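Local coordinates for protein thiol-activated cytolysin (Desulfobulbus propionicus, PDB 6NAL) that acts as a pore-forming bacterial toxin, probably by oligomerising and inserting a beta-barrel into membranes as other members of the cholesterol-dependent cytolysin family do, at residues Arg4-Asn8 with Lys207-Ile211; Lys194-Tyr198 with Ala331-Asn335. All blocks are in the same frame, centred on the assembly; numbering follows the deposited sequence.

Interaction 1. Residues Arg4-Asn8 with Lys207-Ile211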
loop_
_atom_site.group_PDB
_atom_site.type_symbol
_atom_site.label_atom_id
_atom_site.label_comp_id
_atom_site.label_asym_id
_atom_site.label_seq_id
_atom_site.Cartn_x
_atom_site.Cartn_y
_atom_site.Cartn_z
ATOM N N ARG A 4 54.671 -33.397 -5.829
ATOM C CA ARG A 4 53.362 -33.337 -5.191
ATOM C C ARG A 4 53.468 -32.880 -3.754
ATOM O O ARG A 4 52.619 -32.126 -3.270
ATOM C CB ARG A 4 52.697 -34.697 -5.227
ATOM C CG ARG A 4 52.020 -34.973 -6.537
ATOM C CD ARG A 4 51.098 -36.154 -6.458
ATOM N NE ARG A 4 50.756 -36.579 -7.807
ATOM C CZ ARG A 4 50.560 -37.840 -8.173
ATOM N NH1 ARG A 4 50.693 -38.817 -7.297
ATOM N NH2 ARG A 4 50.225 -38.124 -9.421
ATOM N N ALA A 5 54.507 -33.328 -3.056
ATOM C CA ALA A 5 54.671 -32.957 -1.661
ATOM C C ALA A 5 54.911 -31.464 -1.503
ATOM O O ALA A 5 54.516 -30.884 -0.486
ATOM C CB ALA A 5 55.813 -33.773 -1.048
ATOM N N LEU A 6 55.533 -30.821 -2.495
ATOM C CA LEU A 6 55.677 -29.363 -2.471
ATOM C C LEU A 6 54.349 -28.676 -2.769
ATOM O O LEU A 6 54.024 -27.642 -2.166
ATOM C CB LEU A 6 56.741 -28.925 -3.488
ATOM C CG LEU A 6 56.899 -27.413 -3.729
ATOM C CD1 LEU A 6 57.362 -26.748 -2.435
ATOM C CD2 LEU A 6 57.875 -27.070 -4.893
ATOM N N ILE A 7 53.559 -29.243 -3.682
ATOM C CA ILE A 7 52.255 -28.667 -3.995
ATOM C C ILE A 7 51.332 -28.762 -2.796
ATOM O O ILE A 7 50.647 -27.795 -2.467
ATOM C CB ILE A 7 51.665 -29.338 -5.245
ATOM C CG1 ILE A 7 52.473 -28.861 -6.462
ATOM C CG2 ILE A 7 50.204 -28.981 -5.428
ATOM C CD1 ILE A 7 52.222 -29.660 -7.719
ATOM N N ASN A 8 51.334 -29.893 -2.090
ATOM C CA ASN A 8 50.517 -29.994 -0.887
ATOM C C ASN A 8 50.905 -28.935 0.132
ATOM O O ASN A 8 50.045 -28.213 0.651
ATOM C CB ASN A 8 50.627 -31.382 -0.290
ATOM C CG ASN A 8 49.768 -32.369 -1.030
ATOM O OD1 ASN A 8 48.678 -32.022 -1.515
ATOM N ND2 ASN A 8 50.266 -33.600 -1.174
ATOM N N LYS A 207 44.296 -36.117 -0.380
ATOM C CA LYS A 207 45.350 -35.108 -0.462
ATOM C C LYS A 207 45.257 -34.421 -1.826
ATOM O O LYS A 207 45.271 -35.103 -2.857
ATOM C CB LYS A 207 46.745 -35.716 -0.230
ATOM C CG LYS A 207 47.344 -35.355 1.184
ATOM C CD LYS A 207 48.271 -34.107 1.189
ATOM C CE LYS A 207 48.847 -33.782 2.591
ATOM N NZ LYS A 207 47.891 -33.052 3.505
ATOM N N PRO A 208 45.151 -33.098 -1.867
ATOM C CA PRO A 208 44.753 -32.432 -3.117
ATOM C C PRO A 208 45.742 -32.603 -4.247
ATOM O O PRO A 208 45.327 -32.680 -5.409
ATOM C CB PRO A 208 44.647 -30.953 -2.704
ATOM C CG PRO A 208 44.633 -30.949 -1.203
ATOM C CD PRO A 208 45.405 -32.151 -0.778
ATOM N N ALA A 209 47.041 -32.628 -3.937
ATOM C CA ALA A 209 48.062 -32.708 -4.976
ATOM C C ALA A 209 47.882 -33.934 -5.858
ATOM O O ALA A 209 48.313 -33.930 -7.023
ATOM C CB ALA A 209 49.454 -32.721 -4.345
ATOM N N ASP A 210 47.231 -34.975 -5.343
ATOM C CA ASP A 210 46.988 -36.188 -6.136
ATOM C C ASP A 210 46.231 -35.942 -7.448
ATOM O O ASP A 210 46.226 -36.815 -8.322
ATOM C CB ASP A 210 46.190 -37.239 -5.335
ATOM C CG ASP A 210 46.897 -37.692 -4.040
ATOM O OD1 ASP A 210 47.920 -37.073 -3.630
ATOM O OD2 ASP A 210 46.411 -38.677 -3.430
ATOM N N ILE A 211 45.556 -34.800 -7.599
ATOM C CA ILE A 211 44.933 -34.466 -8.874
ATOM C C ILE A 211 45.959 -34.172 -9.955
ATOM O O ILE A 211 45.637 -34.286 -11.151
ATOM C CB ILE A 211 43.988 -33.263 -8.708
ATOM C CG1 ILE A 211 43.170 -33.010 -9.967
ATOM C CG2 ILE A 211 44.759 -31.962 -8.357
ATOM C CD1 ILE A 211 41.893 -33.782 -10.028
#
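R4 reaches from helix 2-12 over A209, in a short 3-10 turn. Its CB sits 3.9 Å from A209 CB. Beyond that, an extended chain from CG to NE runs past the A209 carbonyl, with R4 CD 3.6 Å from A209 O. One face of the guanidinium lies over D210 CA, offset toward the rim. The D210 carboxylate is nearby, but R4 NH1 stays 4.9 Å from D210 OD1; the firm partners of NH2 are D96, in a salt bridge, and the carbonyl of F212. One turn on, I7 presses CG2 against A209 CB at 4.0 Å. The branch that touches is the one anti to the backbone N, and I7 also packs on F212. N8 closes the row: its OD1 accepts the A209 N-H at 3.0 Å, with an N-H...O angle of 150° and the donor tilted 23° from the carbonyl plane. The same OD1 is 3.4 Å from P208 CD, while the aliphatic chain of K207 passes obliquely across the amide. Within the turn, D210 N bonds to K207 O and I211 N to P208 O. N8 OD1 takes the preceding N-H and R4 grips F212 O; amide and guanidinium together set the turn against the helix.

Interaction 2. Residues Lys194-Tyr198 with Ala331-Asn335; sequences KQIFY and AAPLN
K194 and N335 make the tight end of this contact. The lysine ammonium gives a short hydrogen bond, 2.7 Å from K194 NZ to N335 OD1, meeting the carbonyl at a C=O...N angle of 134°. CG stands anti to the backbone N (chi1 -176°), which carries the chain out to N335 before it bends near its end. N335 ND2 is bonded to the carbonyl of G164, so the amide is held from both ends, which fixes the oxygen beside the lysine. R192 lies close to K194 NZ, and the N335 oxygen probably eases that meeting of like charges. Beside the bond, the L334 side chain runs alongside K194, pointing the other way, and L334 CD1 rests 3.9 Å from Q195 O.

The other end has no direct polar bond between the segments and carries a water. A331 CB meets the edge of the F197 ring, 3.8 Å from F197 CD2, and lies obliquely to the Y198 ring, 3.9 Å from Y198 CE1. This water, at the Y198 ring edge and in its plane, is 2.7 Å from Y198 OH and 2.8 Å from A331 N, whose N-H it accepts.

Both segments also bond to strand 232-250, yet their axes are turned by 114° and approach to 8.9 Å. Strand 187-202 carries a classic beta bulge here, F197 and Y198 sharing Y240 in this antiparallel sheet.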
loop_
_atom_site.group_PDB
_atom_site.type_symbol
_atom_site.label_atom_id
_atom_site.label_comp_id
_atom_site.label_asym_id
_atom_site.label_seq_id
_atom_site.Cartn_x
_atom_site.Cartn_y
_atom_site.Cartn_z
ATOM N N LYS A 194 12.586 -25.424 -15.939
ATOM C CA LYS A 194 13.879 -26.082 -15.911
ATOM C C LYS A 194 13.776 -27.537 -15.497
ATOM O O LYS A 194 13.241 -27.844 -14.432
ATOM C CB LYS A 194 14.828 -25.365 -14.953
ATOM C CG LYS A 194 16.300 -25.930 -14.916
ATOM C CD LYS A 194 17.031 -25.446 -13.627
ATOM C CE LYS A 194 18.447 -25.108 -13.985
ATOM N NZ LYS A 194 18.995 -23.871 -13.270
ATOM N N GLN A 195 14.372 -28.425 -16.289
ATOM C CA GLN A 195 14.363 -29.842 -15.946
ATOM C C GLN A 195 15.762 -30.423 -16.009
ATOM O O GLN A 195 16.428 -30.323 -17.038
ATOM C CB GLN A 195 13.442 -30.645 -16.870
ATOM C CG GLN A 195 13.331 -32.086 -16.428
ATOM C CD GLN A 195 12.316 -32.884 -17.247
ATOM O OE1 GLN A 195 11.715 -32.355 -18.183
ATOM N NE2 GLN A 195 12.171 -34.176 -16.927
ATOM N N ILE A 196 16.175 -31.084 -14.930
ATOM C CA ILE A 196 17.458 -31.772 -14.851
ATOM C C ILE A 196 17.264 -33.239 -15.219
ATOM O O ILE A 196 16.551 -33.968 -14.516
ATOM C CB ILE A 196 18.062 -31.649 -13.443
ATOM C CG1 ILE A 196 18.193 -30.174 -13.028
ATOM C CG2 ILE A 196 19.383 -32.358 -13.357
ATOM C CD1 ILE A 196 18.668 -29.997 -11.556
ATOM N N PHE A 197 17.960 -33.705 -16.271
ATOM C CA PHE A 197 17.828 -35.110 -16.658
ATOM C C PHE A 197 18.779 -35.973 -15.849
ATOM O O PHE A 197 18.359 -36.958 -15.243
ATOM C CB PHE A 197 18.077 -35.323 -18.165
ATOM C CG PHE A 197 17.074 -34.642 -19.054
ATOM C CD1 PHE A 197 15.766 -34.468 -18.651
ATOM C CD2 PHE A 197 17.435 -34.181 -20.290
ATOM C CE1 PHE A 197 14.848 -33.833 -19.471
ATOM C CE2 PHE A 197 16.526 -33.541 -21.114
ATOM C CZ PHE A 197 15.230 -33.351 -20.692
ATOM N N TYR A 198 20.064 -35.612 -15.820
ATOM C CA TYR A 198 21.035 -36.325 -15.003
ATOM C C TYR A 198 22.150 -35.398 -14.511
ATOM O O TYR A 198 22.323 -34.279 -14.995
ATOM C CB TYR A 198 21.675 -37.480 -15.781
ATOM C CG TYR A 198 22.345 -37.040 -17.078
ATOM C CD1 TYR A 198 21.616 -36.929 -18.252
ATOM C CD2 TYR A 198 23.724 -36.718 -17.138
ATOM C CE1 TYR A 198 22.235 -36.550 -19.448
ATOM C CE2 TYR A 198 24.310 -36.338 -18.318
ATOM C CZ TYR A 198 23.557 -36.282 -19.459
ATOM O OH TYR A 198 24.122 -35.875 -20.633
ATOM N N ALA A 331 21.505 -33.788 -23.876
ATOM C CA ALA A 331 21.094 -32.829 -22.883
ATOM C C ALA A 331 22.096 -31.675 -22.818
ATOM O O ALA A 331 23.268 -31.817 -23.176
ATOM C CB ALA A 331 20.959 -33.479 -21.519
ATOM N N ALA A 332 21.620 -30.521 -22.358
ATOM C CA ALA A 332 22.549 -29.395 -22.273
ATOM C C ALA A 332 23.109 -29.279 -20.867
ATOM O O ALA A 332 22.430 -29.647 -19.897
ATOM C CB ALA A 332 21.857 -28.099 -22.652
ATOM N N PRO A 333 24.364 -28.853 -20.709
ATOM C CA PRO A 333 24.836 -28.520 -19.368
ATOM C C PRO A 333 24.117 -27.271 -18.894
ATOM O O PRO A 333 23.886 -26.341 -19.668
ATOM C CB PRO A 333 26.344 -28.277 -19.551
ATOM C CG PRO A 333 26.554 -28.067 -21.012
ATOM C CD PRO A 333 25.471 -28.883 -21.692
ATOM N N LEU A 334 23.754 -27.266 -17.621
ATOM C CA LEU A 334 22.921 -26.205 -17.070
ATOM C C LEU A 334 23.671 -25.482 -15.976
ATOM O O LEU A 334 23.972 -24.303 -16.122
ATOM C CB LEU A 334 21.610 -26.750 -16.512
ATOM C CG LEU A 334 20.702 -27.354 -17.558
ATOM C CD1 LEU A 334 19.385 -27.834 -17.004
ATOM C CD2 LEU A 334 20.471 -26.348 -18.699
ATOM N N ASN A 335 24.015 -26.178 -14.908
ATOM C CA ASN A 335 24.714 -25.537 -13.809
ATOM C C ASN A 335 25.872 -26.419 -13.373
ATOM O O ASN A 335 25.855 -27.634 -13.576
ATOM C CB ASN A 335 23.753 -25.258 -12.658
ATOM C CG ASN A 335 22.625 -24.291 -13.050
ATOM O OD1 ASN A 335 21.537 -24.714 -13.475
ATOM N ND2 ASN A 335 22.877 -23.005 -12.906
HETATM O O HOH W 1 23.006 -36.022 -23.033
#

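In the fold
Along the chain the segments alternate: 4-8, 194-198, 207-211, then 331-335. Interaction 2 lies in the large antiparallel sheet, where strands 187-202 and 332-340 both pair with strand 232-250. Interaction 1 lies farther from the centre of the chain, where helix 2-12 meets the loop that follows strand 187-202. Their centres are 33 Å apart and the nearest atoms about 18 Å, so they do not touch. The chain itself connects them: strand 187-202 leads into the loop of 207-211, where I211 touches L341, just past strand 332-340. The N-terminal helix thus packs on a loop extending from the same strand that carries the bulge of interaction 2.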